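Local coordinates for protein F420-dependent methylenetetrahydromethanopterin dehydrogenase (Methanopyrus kandleri, PDB 1QV9) that catalyses the reversible reduction of methenyl-tetrahydromethanopterin to methylene-tetrahydromethanopterin with reduced coenzyme F420, a step of methanogenesis from carbon dioxide, at residues Leu125-Glu136 with Lys227-His238; Met44-Glu54 with Ala77-Leu87. One frame throughout, in Å; residues are numbered along the deposited sequence.

Contact 1: residues Leu125-Glu136 with Lys227-His238; sequences LGARREFLDPVE and KERYVPIVASAH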
# COMPACT_ATOMS: atom_id res chain seq x y z
N LEU A 125 25.10 -7.08 -3.49
CA LEU A 125 24.51 -6.25 -2.46
C LEU A 125 25.45 -5.14 -1.96
O LEU A 125 26.63 -5.08 -2.37
CB LEU A 125 23.96 -7.09 -1.33
CG LEU A 125 24.75 -8.22 -0.69
CD1 LEU A 125 26.06 -7.73 -0.13
CD2 LEU A 125 23.86 -8.84 0.39
N GLY A 126 24.92 -4.27 -1.09
CA GLY A 126 25.69 -3.11 -0.59
C GLY A 126 26.59 -3.53 0.56
O GLY A 126 26.37 -3.13 1.72
N ALA A 127 27.64 -4.26 0.21
CA ALA A 127 28.53 -4.87 1.18
C ALA A 127 29.57 -4.01 1.89
O ALA A 127 30.77 -4.27 1.79
CB ALA A 127 29.20 -6.10 0.54
N ARG A 128 29.10 -2.98 2.58
CA ARG A 128 29.98 -2.14 3.40
C ARG A 128 29.63 -2.47 4.84
O ARG A 128 28.45 -2.53 5.20
CB ARG A 128 29.74 -0.66 3.15
CG ARG A 128 30.36 -0.15 1.86
CD ARG A 128 31.89 -0.06 2.01
NE ARG A 128 32.47 0.79 0.97
CZ ARG A 128 33.75 1.16 0.97
NH1 ARG A 128 34.21 1.93 -0.00
NH2 ARG A 128 34.55 0.75 1.94
N ARG A 129 30.64 -2.66 5.68
CA ARG A 129 30.43 -2.99 7.09
C ARG A 129 29.49 -2.05 7.88
O ARG A 129 28.78 -2.47 8.80
CB ARG A 129 31.80 -3.11 7.82
CG ARG A 129 31.69 -3.49 9.27
CD ARG A 129 33.07 -3.73 9.93
NE ARG A 129 33.69 -4.96 9.45
CZ ARG A 129 34.56 -5.02 8.44
NH1 ARG A 129 35.06 -6.19 8.06
NH2 ARG A 129 34.94 -3.92 7.81
N GLU A 130 29.48 -0.77 7.54
CA GLU A 130 28.65 0.20 8.23
C GLU A 130 27.15 0.03 7.96
O GLU A 130 26.35 0.61 8.66
CB GLU A 130 29.03 1.62 7.83
CG GLU A 130 30.48 2.02 8.14
CD GLU A 130 31.48 1.74 7.00
OE1 GLU A 130 32.51 2.47 6.94
OE2 GLU A 130 31.27 0.81 6.18
N PHE A 131 26.82 -0.78 6.97
CA PHE A 131 25.42 -0.94 6.55
C PHE A 131 24.99 -2.38 6.51
O PHE A 131 23.91 -2.74 7.03
CB PHE A 131 25.26 -0.36 5.15
CG PHE A 131 23.89 -0.59 4.56
CD1 PHE A 131 22.80 0.10 5.06
CD2 PHE A 131 23.71 -1.49 3.51
CE1 PHE A 131 21.50 -0.09 4.53
CE2 PHE A 131 22.41 -1.69 2.98
CZ PHE A 131 21.33 -0.99 3.49
N LEU A 132 25.83 -3.22 5.93
CA LEU A 132 25.44 -4.63 5.80
C LEU A 132 25.78 -5.55 6.95
O LEU A 132 26.93 -6.02 7.06
CB LEU A 132 26.03 -5.21 4.52
CG LEU A 132 25.39 -6.56 4.14
CD1 LEU A 132 24.10 -6.26 3.38
CD2 LEU A 132 26.33 -7.42 3.34
N ASP A 133 24.80 -5.84 7.81
CA ASP A 133 25.01 -6.82 8.89
C ASP A 133 24.22 -8.07 8.44
O ASP A 133 23.64 -8.05 7.35
CB ASP A 133 24.54 -6.31 10.26
CG ASP A 133 23.01 -6.24 10.41
OD1 ASP A 133 22.32 -6.04 9.40
OD2 ASP A 133 22.53 -6.37 11.55
N PRO A 134 24.25 -9.16 9.22
CA PRO A 134 23.53 -10.39 8.82
C PRO A 134 22.04 -10.18 8.50
O PRO A 134 21.55 -10.69 7.47
CB PRO A 134 23.76 -11.33 10.01
CG PRO A 134 25.19 -10.91 10.45
CD PRO A 134 25.09 -9.41 10.42
N VAL A 135 21.34 -9.43 9.34
CA VAL A 135 19.92 -9.18 9.08
C VAL A 135 19.70 -8.44 7.77
O VAL A 135 18.82 -8.82 7.00
CB VAL A 135 19.27 -8.43 10.27
CG1 VAL A 135 17.93 -7.80 9.89
CG2 VAL A 135 19.09 -9.42 11.38
N GLU A 136 20.45 -7.37 7.50
CA GLU A 136 20.27 -6.62 6.27
C GLU A 136 20.59 -7.52 5.05
O GLU A 136 19.93 -7.42 4.01
CB GLU A 136 21.18 -5.36 6.22
CG GLU A 136 20.99 -4.51 4.97
CD GLU A 136 19.62 -3.87 4.86
OE1 GLU A 136 19.00 -3.94 3.77
OE2 GLU A 136 19.14 -3.29 5.86
N LYS A 227 33.10 7.58 3.59
CA LYS A 227 31.95 6.93 4.25
C LYS A 227 30.66 7.78 4.29
O LYS A 227 29.55 7.22 4.21
CB LYS A 227 32.30 6.50 5.68
CG LYS A 227 32.64 7.66 6.62
CD LYS A 227 32.63 7.25 8.09
CE LYS A 227 33.66 6.20 8.42
NZ LYS A 227 35.07 6.69 8.36
N GLU A 228 30.79 9.10 4.45
CA GLU A 228 29.60 9.95 4.48
C GLU A 228 28.84 9.86 3.17
O GLU A 228 27.69 10.26 3.08
CB GLU A 228 29.97 11.42 4.74
CG GLU A 228 30.51 11.69 6.14
CD GLU A 228 30.79 13.17 6.39
OE1 GLU A 228 31.25 13.52 7.50
OE2 GLU A 228 30.54 14.00 5.47
N ARG A 229 29.52 9.38 2.13
CA ARG A 229 28.91 9.20 0.82
C ARG A 229 28.63 7.72 0.53
O ARG A 229 27.53 7.41 0.05
CB ARG A 229 29.82 9.75 -0.29
CG ARG A 229 29.93 11.27 -0.30
CD ARG A 229 30.97 11.69 -1.33
NE ARG A 229 30.53 11.58 -2.73
CZ ARG A 229 29.75 12.47 -3.35
NH1 ARG A 229 29.41 12.28 -4.62
NH2 ARG A 229 29.31 13.55 -2.71
N TYR A 230 29.57 6.82 0.78
CA TYR A 230 29.29 5.42 0.42
C TYR A 230 28.24 4.72 1.28
O TYR A 230 27.61 3.80 0.77
CB TYR A 230 30.56 4.54 0.30
CG TYR A 230 31.38 4.25 1.54
CD1 TYR A 230 32.72 4.69 1.63
CD2 TYR A 230 30.89 3.47 2.58
CE1 TYR A 230 33.52 4.36 2.71
CE2 TYR A 230 31.68 3.13 3.68
CZ TYR A 230 33.00 3.57 3.74
OH TYR A 230 33.80 3.21 4.80
N VAL A 231 28.04 5.12 2.53
CA VAL A 231 27.00 4.42 3.32
C VAL A 231 25.61 4.73 2.69
O VAL A 231 24.81 3.77 2.45
CB VAL A 231 27.04 4.81 4.83
CG1 VAL A 231 25.90 4.12 5.61
CG2 VAL A 231 28.38 4.36 5.41
N PRO A 232 25.28 6.01 2.40
CA PRO A 232 23.99 6.33 1.77
C PRO A 232 23.90 5.64 0.40
O PRO A 232 22.83 5.15 0.00
CB PRO A 232 24.02 7.85 1.61
CG PRO A 232 24.82 8.29 2.80
CD PRO A 232 25.92 7.25 2.92
N ILE A 233 25.01 5.61 -0.35
CA ILE A 233 24.95 4.98 -1.64
C ILE A 233 24.58 3.49 -1.54
O ILE A 233 23.66 3.04 -2.26
CB ILE A 233 26.31 5.17 -2.41
CG1 ILE A 233 26.45 6.67 -2.76
CG2 ILE A 233 26.35 4.31 -3.67
CD1 ILE A 233 27.83 7.02 -3.35
N VAL A 234 25.26 2.71 -0.70
CA VAL A 234 24.91 1.28 -0.67
C VAL A 234 23.49 1.09 -0.12
O VAL A 234 22.79 0.15 -0.55
CB VAL A 234 25.90 0.39 0.11
CG1 VAL A 234 27.28 0.41 -0.60
CG2 VAL A 234 25.99 0.81 1.55
N ALA A 235 23.05 1.96 0.78
CA ALA A 235 21.69 1.82 1.34
C ALA A 235 20.67 2.10 0.25
O ALA A 235 19.60 1.47 0.22
CB ALA A 235 21.46 2.78 2.48
N SER A 236 20.98 3.03 -0.65
CA SER A 236 20.04 3.35 -1.72
C SER A 236 19.85 2.15 -2.66
O SER A 236 18.76 1.97 -3.20
CB SER A 236 20.47 4.62 -2.48
OG SER A 236 21.51 4.34 -3.38
N ALA A 237 20.89 1.34 -2.83
CA ALA A 237 20.82 0.15 -3.68
C ALA A 237 19.79 -0.82 -3.08
O ALA A 237 18.98 -1.43 -3.82
CB ALA A 237 22.18 -0.50 -3.75
N HIS A 238 19.80 -0.93 -1.76
CA HIS A 238 18.86 -1.86 -1.10
C HIS A 238 17.43 -1.32 -1.18
O HIS A 238 16.46 -2.11 -1.31
CB HIS A 238 19.30 -2.10 0.33
CG HIS A 238 20.39 -3.12 0.47
ND1 HIS A 238 21.53 -3.17 -0.32
CD2 HIS A 238 20.55 -4.12 1.38
CE1 HIS A 238 22.32 -4.14 0.11
NE2 HIS A 238 21.75 -4.72 1.14
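The backbones of loop 125-133 and helix 227-238 come closest where CA of G126 lies 4.5 Å from CA of V234; the loop bends through inverse gamma turns centred on G126 and A127 before entering helix 134-150 of the helix bundle. At G126 a side chain would run into V234, so the absence of one permits this approach. One turn earlier in the helix, Y230 receives the guanidinium of R128 flat on one ring face, the planes 5° apart, a cation-pi stack; NE of R128 also bonds to the carbonyl of G220. The E130 carboxylate lies at the edge of the Y230 ring, and its OE1 accepts from OH of Y230 on the syn side, 26° out of the carboxylate plane, at 2.6 Å. A leucine in place of Y230 would probably leave E130 without this donor and R128 without its flat seat. With CG of F131 anti to the backbone N (chi1 175°), the ring takes CA of A235 over one face and turns an edge to the face of H238 in a T-shaped pair. OE2 of E136 forms a salt bridge with R252 of a second subunit, so the contact lies at a subunit interface. Obliquely to the F131 ring, CG2 of V234 packs 3.8 Å from CD2 of F131.

Contact 2: residues Met44-Glu54 with Ala77-Leu87; sequences MDPECVEAAVE and APGPSKAREML
V53 and V49 both turn a methyl to A83 in the groove between helices 46-54 and 78-87, which run 30° from parallel with axes 7.9 Å apart at closest approach. CG1 of V49 lies anti to its backbone N (chi1 175°), which sets it against CB of A83 at 3.5 Å, a tight fit for two carbons; one turn later CG2 of V53 meets the same methyl. The other branch of V53 faces selenomethionine M86, which has two conformers; in the one described, a bend at chi3 brings CE to 3.7 Å from CG1 of V53, and the M86 and E50 side chains cross at about a right angle, SE beside CG of E50. E50 and K82 flank this apolar seam, OE2 of E50 4.5 Å from NZ of K82, beyond a salt bridge, where only a weak attraction is likely.

Toward the N-terminal ends the backbones close in. CA of G79 makes a nearly straight C-H...O contact, 3.4 Å long, with the carbonyl O of M44, and a water bridges that same oxygen to N of G79; any side chain on G79 would collide here. The rings of P46 and P78 lie side by side and point the same way. Selenomethionine M44 bends at chi3 to bring its CE to 3.6 Å from CG of P80. D45 caps helix 46-54 by accepting from N of C48.

Helix 46-63 connects strands 33-39 and 67-71, and helix 78-88 connects 67-71 and 94-99, so two successive crossover helices of the parallel alpha/beta domain pack together here. V49, P80, A83 and L87 rest on Y70 of strand 67-71, and L87 also reaches A94 of strand 94-99.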
# COMPACT_ATOMS: atom_id res chain seq x y z
N MSE A 44 34.83 -17.08 -1.06
CA MSE A 44 35.05 -17.38 -2.47
C MSE A 44 36.43 -16.96 -2.97
O MSE A 44 36.61 -16.64 -4.15
CB MSE A 44 33.94 -16.72 -3.31
CG MSE A 44 33.80 -15.19 -3.13
SE MSE A 44 32.53 -14.40 -4.35
CE MSE A 44 33.66 -14.36 -5.97
N ASP A 45 37.40 -16.96 -2.07
CA ASP A 45 38.78 -16.67 -2.46
C ASP A 45 39.34 -17.94 -3.10
O ASP A 45 38.81 -19.03 -2.93
CB ASP A 45 39.60 -16.32 -1.23
CG ASP A 45 39.47 -17.37 -0.17
OD1 ASP A 45 38.50 -17.31 0.60
OD2 ASP A 45 40.31 -18.29 -0.14
N PRO A 46 40.47 -17.84 -3.81
CA PRO A 46 41.02 -19.04 -4.45
C PRO A 46 41.25 -20.26 -3.55
O PRO A 46 41.00 -21.39 -3.95
CB PRO A 46 42.32 -18.53 -5.08
CG PRO A 46 42.02 -17.09 -5.36
CD PRO A 46 41.30 -16.66 -4.10
N GLU A 47 41.74 -20.04 -2.33
CA GLU A 47 42.01 -21.16 -1.44
C GLU A 47 40.73 -21.91 -1.09
O GLU A 47 40.68 -23.14 -1.16
CB GLU A 47 42.70 -20.68 -0.16
CG GLU A 47 43.97 -19.85 -0.39
CD GLU A 47 43.75 -18.33 -0.32
OE1 GLU A 47 43.16 -17.74 -1.26
OE2 GLU A 47 44.17 -17.73 0.70
N CYS A 48 39.70 -21.15 -0.73
CA CYS A 48 38.42 -21.74 -0.36
C CYS A 48 37.77 -22.40 -1.56
O CYS A 48 37.24 -23.52 -1.44
CB CYS A 48 37.50 -20.68 0.24
SG CYS A 48 38.03 -20.21 1.95
N VAL A 49 37.80 -21.75 -2.72
CA VAL A 49 37.15 -22.35 -3.89
C VAL A 49 37.84 -23.65 -4.29
O VAL A 49 37.17 -24.64 -4.63
CB VAL A 49 37.07 -21.36 -5.07
CG1 VAL A 49 36.49 -22.09 -6.33
CG2 VAL A 49 36.12 -20.19 -4.70
N GLU A 50 39.17 -23.67 -4.23
CA GLU A 50 39.89 -24.90 -4.57
C GLU A 50 39.45 -26.01 -3.62
O GLU A 50 39.23 -27.14 -4.02
CB GLU A 50 41.41 -24.67 -4.51
CG GLU A 50 42.20 -25.94 -4.78
CD GLU A 50 43.69 -25.71 -4.99
OE1 GLU A 50 44.39 -26.68 -5.35
OE2 GLU A 50 44.17 -24.57 -4.82
N ALA A 51 39.31 -25.68 -2.33
CA ALA A 51 38.85 -26.67 -1.36
C ALA A 51 37.45 -27.17 -1.67
O ALA A 51 37.19 -28.35 -1.53
CB ALA A 51 38.89 -26.06 0.07
N ALA A 52 36.56 -26.27 -2.08
CA ALA A 52 35.19 -26.65 -2.43
C ALA A 52 35.19 -27.57 -3.65
O ALA A 52 34.51 -28.61 -3.67
CB ALA A 52 34.36 -25.42 -2.74
N VAL A 53 35.93 -27.20 -4.68
CA VAL A 53 35.96 -28.03 -5.88
C VAL A 53 36.62 -29.40 -5.60
O VAL A 53 36.18 -30.43 -6.12
CB VAL A 53 36.65 -27.28 -7.04
CG1 VAL A 53 36.69 -28.15 -8.30
CG2 VAL A 53 35.87 -26.00 -7.35
N GLU A 54 37.66 -29.41 -4.77
CA GLU A 54 38.33 -30.67 -4.41
C GLU A 54 37.32 -31.58 -3.71
O GLU A 54 37.26 -32.79 -3.98
CB GLU A 54 39.54 -30.37 -3.50
CG GLU A 54 40.51 -31.54 -3.35
CD GLU A 54 41.72 -31.19 -2.49
OE1 GLU A 54 42.44 -30.21 -2.83
OE2 GLU A 54 41.97 -31.89 -1.49
N ALA A 77 36.35 -13.44 -11.24
CA ALA A 77 37.18 -13.20 -10.06
C ALA A 77 38.18 -14.35 -9.86
O ALA A 77 38.00 -15.45 -10.40
CB ALA A 77 36.28 -13.02 -8.80
N PRO A 78 39.23 -14.13 -9.06
CA PRO A 78 40.25 -15.17 -8.82
C PRO A 78 39.75 -16.52 -8.33
O PRO A 78 40.15 -17.56 -8.87
CB PRO A 78 41.20 -14.52 -7.81
CG PRO A 78 41.07 -13.07 -8.12
CD PRO A 78 39.58 -12.90 -8.32
N GLY A 79 38.90 -16.52 -7.30
CA GLY A 79 38.37 -17.79 -6.80
C GLY A 79 37.59 -18.56 -7.87
O GLY A 79 37.93 -19.70 -8.21
N PRO A 80 36.51 -17.95 -8.38
CA PRO A 80 35.70 -18.61 -9.41
C PRO A 80 36.53 -19.03 -10.62
O PRO A 80 36.28 -20.06 -11.22
CB PRO A 80 34.67 -17.55 -9.78
CG PRO A 80 34.50 -16.76 -8.50
CD PRO A 80 35.92 -16.68 -7.95
N SER A 81 37.56 -18.25 -10.97
CA SER A 81 38.39 -18.61 -12.12
C SER A 81 39.12 -19.92 -11.87
O SER A 81 39.32 -20.72 -12.79
CB SER A 81 39.39 -17.49 -12.44
OG SER A 81 38.68 -16.35 -12.88
N LYS A 82 39.52 -20.14 -10.61
CA LYS A 82 40.15 -21.37 -10.22
C LYS A 82 39.16 -22.54 -10.36
O LYS A 82 39.52 -23.61 -10.85
CB LYS A 82 40.66 -21.24 -8.77
CG LYS A 82 41.44 -22.44 -8.26
CD LYS A 82 42.65 -22.79 -9.13
CE LYS A 82 43.50 -23.88 -8.47
NZ LYS A 82 44.65 -24.31 -9.33
N ALA A 83 37.91 -22.34 -9.95
CA ALA A 83 36.92 -23.39 -10.11
C ALA A 83 36.75 -23.71 -11.60
O ALA A 83 36.57 -24.88 -11.97
CB ALA A 83 35.57 -22.97 -9.55
N ARG A 84 36.71 -22.66 -12.43
CA ARG A 84 36.55 -22.88 -13.87
C ARG A 84 37.69 -23.71 -14.42
O ARG A 84 37.46 -24.66 -15.13
CB ARG A 84 36.42 -21.55 -14.61
CG ARG A 84 35.07 -20.88 -14.38
CD ARG A 84 34.86 -19.69 -15.29
NE ARG A 84 35.74 -18.56 -14.98
CZ ARG A 84 36.69 -18.13 -15.79
NH1 ARG A 84 37.44 -17.10 -15.42
NH2 ARG A 84 36.89 -18.72 -16.97
N GLU A 85 38.93 -23.39 -14.03
CA GLU A 85 40.07 -24.17 -14.50
C GLU A 85 39.96 -25.64 -14.09
O GLU A 85 40.14 -26.56 -14.91
CB GLU A 85 41.35 -23.64 -13.90
CG GLU A 85 41.78 -22.29 -14.35
CD GLU A 85 43.15 -21.94 -13.77
OE1 GLU A 85 44.08 -22.78 -13.91
OE2 GLU A 85 43.29 -20.84 -13.19
N MSE A 86 39.66 -25.87 -12.81
CA MSE A 86 39.54 -27.22 -12.30
C MSE A 86 38.42 -28.02 -12.95
O MSE A 86 38.61 -29.18 -13.29
CB MSE A 86 39.37 -27.17 -10.78
CG MSE A 86 40.48 -26.38 -10.09
SE MSE A 86 40.18 -26.12 -8.19
CE MSE A 86 40.27 -28.00 -7.59
N LEU A 87 37.25 -27.41 -13.13
CA LEU A 87 36.14 -28.10 -13.74
C LEU A 87 36.38 -28.34 -15.22
O LEU A 87 35.99 -29.39 -15.75
CB LEU A 87 34.83 -27.32 -13.53
CG LEU A 87 34.43 -27.32 -12.04
CD1 LEU A 87 33.25 -26.38 -11.83
CD2 LEU A 87 34.08 -28.75 -11.58
O HOH W 1 37.74 -14.45 -5.68

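Contact 2 comes first along the chain and contact 1 follows it, with their centres 27 Å apart and their nearest atoms about 10 Å apart, so the two do not touch. Contact 2 belongs to the alpha/beta domain, where helices 46-63 and 78-88 pack on the six-stranded parallel sheet. Contact 1 belongs to the helix bundle, joining the loop ahead of helix 134-150, beyond strand 115-119 of that sheet, to the start of helix 227-257. The pair thus samples both parts of the monomer. Their surroundings differ too: contact 1 has many neighbours on two other subunits of the trimer of dimers, whereas contact 2 is reached by another subunit at one residue.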